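Local coordinates for protein tumor necrosis factor receptor superfamily member 16 (Rattus norvegicus, PDB 1SG1) that probably binds nerve growth factor and related neurotrophins at the cell surface through an elongated ectodomain of cysteine-rich repeats, at residues Thr10-Cys16 / Cys29-Thr34; Glu60-Ser66 / Val78-Ala82. One frame throughout, in Å; residues are numbered along the deposited sequence.

Contact 1 (Thr10-Cys16 / Cys29-Thr34); sequences THSGECC and CGANQT
Thr-10 and His-11 both donate to one backbone oxygen, that of Gly-30. The hydroxyl OG1 of Thr-10 lies 3.0 Å from Gly-30 O and the amide N of His-11 lies 3.1 Å from the same atom, the two donors arriving from opposite faces of the carbonyl plane and each tilted about 30° out of it. With OG1 trans to the backbone N of Thr-10 (chi1 -170°), the hydroxyl is carried across to the loop 29-34. A valine in place of Thr-10 would probably leave Gly-30 O with the His-11 amide alone, and the loop less firmly fixed. The tight side continues into the disulfide of Cys-16 and Cys-29, whose chi3 of 87° is close to a right angle; Cys-16 CB also passes 3.7 Å from Thr-34 OG1. Although at the surface, the imidazole of His-11 is closely packed too: it lies over the Gly-30 to Ala-31 peptide, with Ala-31 CA 3.8 Å from the ring centroid in a CH-pi contact over the face. The fit is looser at Gln-33, which brings NE2 only to 4.0 Å from Glu-14 CB, while its OE1 is hydrogen-bonded to the amide of Lys-17. A type I turn from Thr-10 to Gly-13 presents the two donors. In a chain end without helix or long sheet, a covalent sulfur bridge and a doubly gripped carbonyl thus join the loops, with little hydrophobic packing between them.

Contact 2 (Glu60-Ser66 / Val78-Ala82); sequences ECLGLQS and VCRCA
Ser-66 and Arg-80 form the hydrogen-bonded pair of a short antiparallel ladder: Ser-66 N donates to Arg-80 O over 2.6 Å, and Arg-80 N returns a bond to Ser-66 O over 2.9 Å. Two residues further, beyond the non-hydrogen-bonded pair of Gln-65 and Cys-81, Ala-82 N reaches Leu-64 O at 2.9 Å, nearly straight at 167°. The hydroxyl of Ser-66 adds a longer bond, OG to Arg-80 O at 3.2 Å, coming from above the carbonyl plane; a chi1 of 69° tucks OG between its own N and carbonyl carbon and turns it to that oxygen. Gln-65 sends its side chain across to the neighbouring strand, where the terminal amide lies roughly along it. From CB, the chain bends at CG (chi2 -76°) and brings CD to 4.0 Å from Arg-80 C. At the tip the amide divides: OE1 sits 3.7 Å from Cys-81 SG, and NE2 lies 3.3 Å from Cys-79 CB, a packing contact over the strand's backbone. A disulfide joins Cys-61 to Cys-79, the residue before Arg-80, so the turn from Leu-62 to Gln-65, of type II', is tied back to the strand. Cys-81, whose CB is directed away from segment 60-66, is bridged to Cys-94. Disulfide-stapled loops around a small two-stranded hairpin, with a cysteine of the next bridge following at once, are characteristic of the cysteine-rich repeats of the TNF receptor superfamily.

In the fold
Both contacts lie at the surface, and neither is a hydrophobic core. Contact 1 sits far out at the N-terminal end of the elongated chain, its centre about 42 Å from the centre of the chain, whereas contact 2 is near the middle, its centre about 8 Å from that of the chain. They share no element and do not touch: their nearest atoms are about 26 Å apart, and the first closes along the chain before the second opens. A disulfide spans each, and each also holds one cysteine of a further bridge, Cys-15 with Cys-4 and Cys-81 with Cys-94. The hydrogen bonding differs: contact 1 joins irregular loops through one shared acceptor, while contact 2 has regular strand pairing.

Contact 1 (Thr10-Cys16 / Cys29-Thr34)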
# COMPACT_ATOMS: atom_id res chain seq x y z
N THR C 10 -39.23 -18.03 13.34
CA THR C 10 -39.16 -19.45 13.12
C THR C 10 -40.60 -19.93 13.09
O THR C 10 -41.50 -19.17 13.43
CB THR C 10 -38.41 -20.16 14.24
OG1 THR C 10 -38.16 -21.51 13.84
CG2 THR C 10 -39.22 -20.13 15.53
N HIS C 11 -40.82 -21.18 12.70
CA HIS C 11 -42.17 -21.72 12.64
C HIS C 11 -43.00 -21.61 13.91
O HIS C 11 -44.20 -21.89 13.88
CB HIS C 11 -42.14 -23.17 12.18
CG HIS C 11 -41.94 -23.33 10.70
ND1 HIS C 11 -41.97 -24.56 10.08
CD2 HIS C 11 -41.69 -22.42 9.73
CE1 HIS C 11 -41.75 -24.40 8.78
NE2 HIS C 11 -41.58 -23.11 8.55
N SER C 12 -42.40 -21.19 15.02
CA SER C 12 -43.15 -21.08 16.27
C SER C 12 -43.07 -19.72 16.97
O SER C 12 -43.26 -19.64 18.19
CB SER C 12 -42.71 -22.18 17.24
OG SER C 12 -41.34 -22.06 17.54
N GLY C 13 -42.79 -18.67 16.21
CA GLY C 13 -42.74 -17.35 16.82
C GLY C 13 -41.41 -16.92 17.40
O GLY C 13 -41.35 -15.92 18.12
N GLU C 14 -40.36 -17.71 17.15
CA GLU C 14 -39.06 -17.30 17.66
C GLU C 14 -38.39 -16.40 16.64
O GLU C 14 -38.40 -16.68 15.44
CB GLU C 14 -38.15 -18.49 17.93
CG GLU C 14 -38.48 -19.27 19.18
CD GLU C 14 -39.64 -20.21 18.99
OE1 GLU C 14 -40.76 -19.74 18.70
OE2 GLU C 14 -39.44 -21.44 19.14
N CYS C 15 -37.82 -15.30 17.13
CA CYS C 15 -37.13 -14.35 16.26
C CYS C 15 -35.81 -14.96 15.83
O CYS C 15 -34.87 -15.05 16.62
CB CYS C 15 -36.89 -13.04 17.01
SG CYS C 15 -36.03 -11.74 16.07
N CYS C 16 -35.76 -15.40 14.58
CA CYS C 16 -34.56 -16.01 14.03
C CYS C 16 -33.31 -15.25 14.45
O CYS C 16 -33.32 -14.01 14.49
CB CYS C 16 -34.65 -16.02 12.51
SG CYS C 16 -36.01 -17.08 11.92
N CYS C 29 -33.48 -20.03 8.38
CA CYS C 29 -34.39 -20.34 9.46
C CYS C 29 -35.80 -20.56 8.92
O CYS C 29 -36.39 -19.70 8.26
CB CYS C 29 -34.40 -19.23 10.51
SG CYS C 29 -35.36 -17.74 10.11
N GLY C 30 -36.31 -21.76 9.20
CA GLY C 30 -37.65 -22.15 8.80
C GLY C 30 -38.19 -22.94 9.98
O GLY C 30 -38.57 -22.37 11.01
N ALA C 31 -38.16 -24.26 9.86
CA ALA C 31 -38.62 -25.10 10.94
C ALA C 31 -37.77 -24.86 12.20
O ALA C 31 -38.25 -25.00 13.33
CB ALA C 31 -38.56 -26.56 10.53
N ASN C 32 -36.51 -24.47 12.00
CA ASN C 32 -35.60 -24.26 13.13
C ASN C 32 -34.96 -22.86 13.15
O ASN C 32 -35.14 -22.06 12.24
CB ASN C 32 -34.52 -25.35 13.12
CG ASN C 32 -35.11 -26.77 12.94
OD1 ASN C 32 -35.41 -27.46 13.92
ND2 ASN C 32 -35.27 -27.19 11.69
N GLN C 33 -34.20 -22.60 14.22
CA GLN C 33 -33.52 -21.33 14.47
C GLN C 33 -32.83 -20.57 13.33
O GLN C 33 -33.39 -19.62 12.80
CB GLN C 33 -32.49 -21.51 15.59
CG GLN C 33 -32.89 -20.89 16.92
CD GLN C 33 -33.25 -19.42 16.79
OE1 GLN C 33 -32.72 -18.70 15.95
NE2 GLN C 33 -34.17 -18.96 17.65
N THR C 34 -31.59 -20.96 13.02
CA THR C 34 -30.74 -20.38 11.97
C THR C 34 -29.38 -21.02 12.14
O THR C 34 -28.85 -21.07 13.25
CB THR C 34 -30.45 -18.88 12.14
OG1 THR C 34 -31.66 -18.13 12.06
CG2 THR C 34 -29.50 -18.40 11.04

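Contact 2 (Glu60-Ser66 / Val78-Ala82)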
# COMPACT_ATOMS: atom_id res chain seq x y z
N GLU C 60 -13.19 -11.35 -7.50
CA GLU C 60 -11.87 -11.67 -8.03
C GLU C 60 -11.45 -10.68 -9.10
O GLU C 60 -12.26 -10.25 -9.92
CB GLU C 60 -11.84 -13.05 -8.65
CG GLU C 60 -12.40 -14.16 -7.83
CD GLU C 60 -12.04 -15.49 -8.44
OE1 GLU C 60 -12.16 -15.61 -9.68
OE2 GLU C 60 -11.64 -16.41 -7.68
N CYS C 61 -10.17 -10.33 -9.10
CA CYS C 61 -9.65 -9.40 -10.06
C CYS C 61 -9.27 -10.20 -11.29
O CYS C 61 -8.40 -11.07 -11.25
CB CYS C 61 -8.43 -8.69 -9.49
SG CYS C 61 -8.67 -8.02 -7.81
N LEU C 62 -9.96 -9.91 -12.40
CA LEU C 62 -9.72 -10.63 -13.63
C LEU C 62 -9.07 -9.74 -14.66
O LEU C 62 -9.26 -8.55 -14.63
CB LEU C 62 -11.07 -11.16 -14.15
CG LEU C 62 -12.01 -11.69 -13.05
CD1 LEU C 62 -13.39 -11.95 -13.63
CD2 LEU C 62 -11.44 -12.96 -12.41
N GLY C 63 -8.28 -10.34 -15.55
CA GLY C 63 -7.63 -9.59 -16.62
C GLY C 63 -6.57 -8.57 -16.23
O GLY C 63 -5.56 -8.90 -15.60
N LEU C 64 -6.82 -7.33 -16.63
CA LEU C 64 -5.95 -6.20 -16.34
C LEU C 64 -6.25 -5.66 -14.94
O LEU C 64 -5.67 -4.66 -14.52
CB LEU C 64 -6.16 -5.07 -17.35
CG LEU C 64 -5.62 -5.24 -18.77
CD1 LEU C 64 -5.95 -3.99 -19.58
CD2 LEU C 64 -4.12 -5.49 -18.73
N GLN C 65 -7.17 -6.31 -14.24
CA GLN C 65 -7.55 -5.86 -12.90
C GLN C 65 -6.60 -6.45 -11.87
O GLN C 65 -6.26 -7.62 -11.96
CB GLN C 65 -8.99 -6.27 -12.59
CG GLN C 65 -10.04 -5.45 -13.31
CD GLN C 65 -10.20 -4.09 -12.68
OE1 GLN C 65 -10.49 -3.10 -13.36
NE2 GLN C 65 -10.02 -4.03 -11.37
N SER C 66 -6.18 -5.64 -10.91
CA SER C 66 -5.28 -6.11 -9.88
C SER C 66 -5.80 -5.85 -8.47
O SER C 66 -6.49 -4.87 -8.19
CB SER C 66 -3.90 -5.47 -10.04
OG SER C 66 -3.96 -4.09 -9.74
N VAL C 78 -11.06 -5.72 -3.14
CA VAL C 78 -11.21 -4.60 -4.02
C VAL C 78 -10.16 -4.72 -5.13
O VAL C 78 -9.03 -5.11 -4.88
CB VAL C 78 -11.09 -3.26 -3.28
CG1 VAL C 78 -11.58 -2.16 -4.17
CG2 VAL C 78 -11.93 -3.29 -2.00
N CYS C 79 -10.58 -4.41 -6.35
CA CYS C 79 -9.74 -4.49 -7.53
C CYS C 79 -9.64 -3.19 -8.29
O CYS C 79 -10.62 -2.50 -8.46
CB CYS C 79 -10.29 -5.53 -8.49
SG CYS C 79 -10.53 -7.20 -7.84
N ARG C 80 -8.44 -2.87 -8.76
CA ARG C 80 -8.23 -1.65 -9.54
C ARG C 80 -7.40 -2.00 -10.77
O ARG C 80 -6.81 -3.07 -10.83
CB ARG C 80 -7.50 -0.60 -8.69
CG ARG C 80 -8.44 0.25 -7.85
CD ARG C 80 -7.74 1.47 -7.24
NE ARG C 80 -7.21 1.23 -5.90
CZ ARG C 80 -5.95 1.44 -5.54
NH1 ARG C 80 -5.07 1.89 -6.42
NH2 ARG C 80 -5.57 1.20 -4.29
N CYS C 81 -7.38 -1.13 -11.76
CA CYS C 81 -6.57 -1.41 -12.94
C CYS C 81 -5.10 -1.47 -12.57
O CYS C 81 -4.61 -0.63 -11.81
CB CYS C 81 -6.78 -0.34 -14.01
SG CYS C 81 -8.41 -0.42 -14.81
N ALA C 82 -4.39 -2.46 -13.09
CA ALA C 82 -2.96 -2.66 -12.84
C ALA C 82 -2.11 -1.38 -13.00
O ALA C 82 -2.56 -0.36 -13.53
CB ALA C 82 -2.43 -3.75 -13.76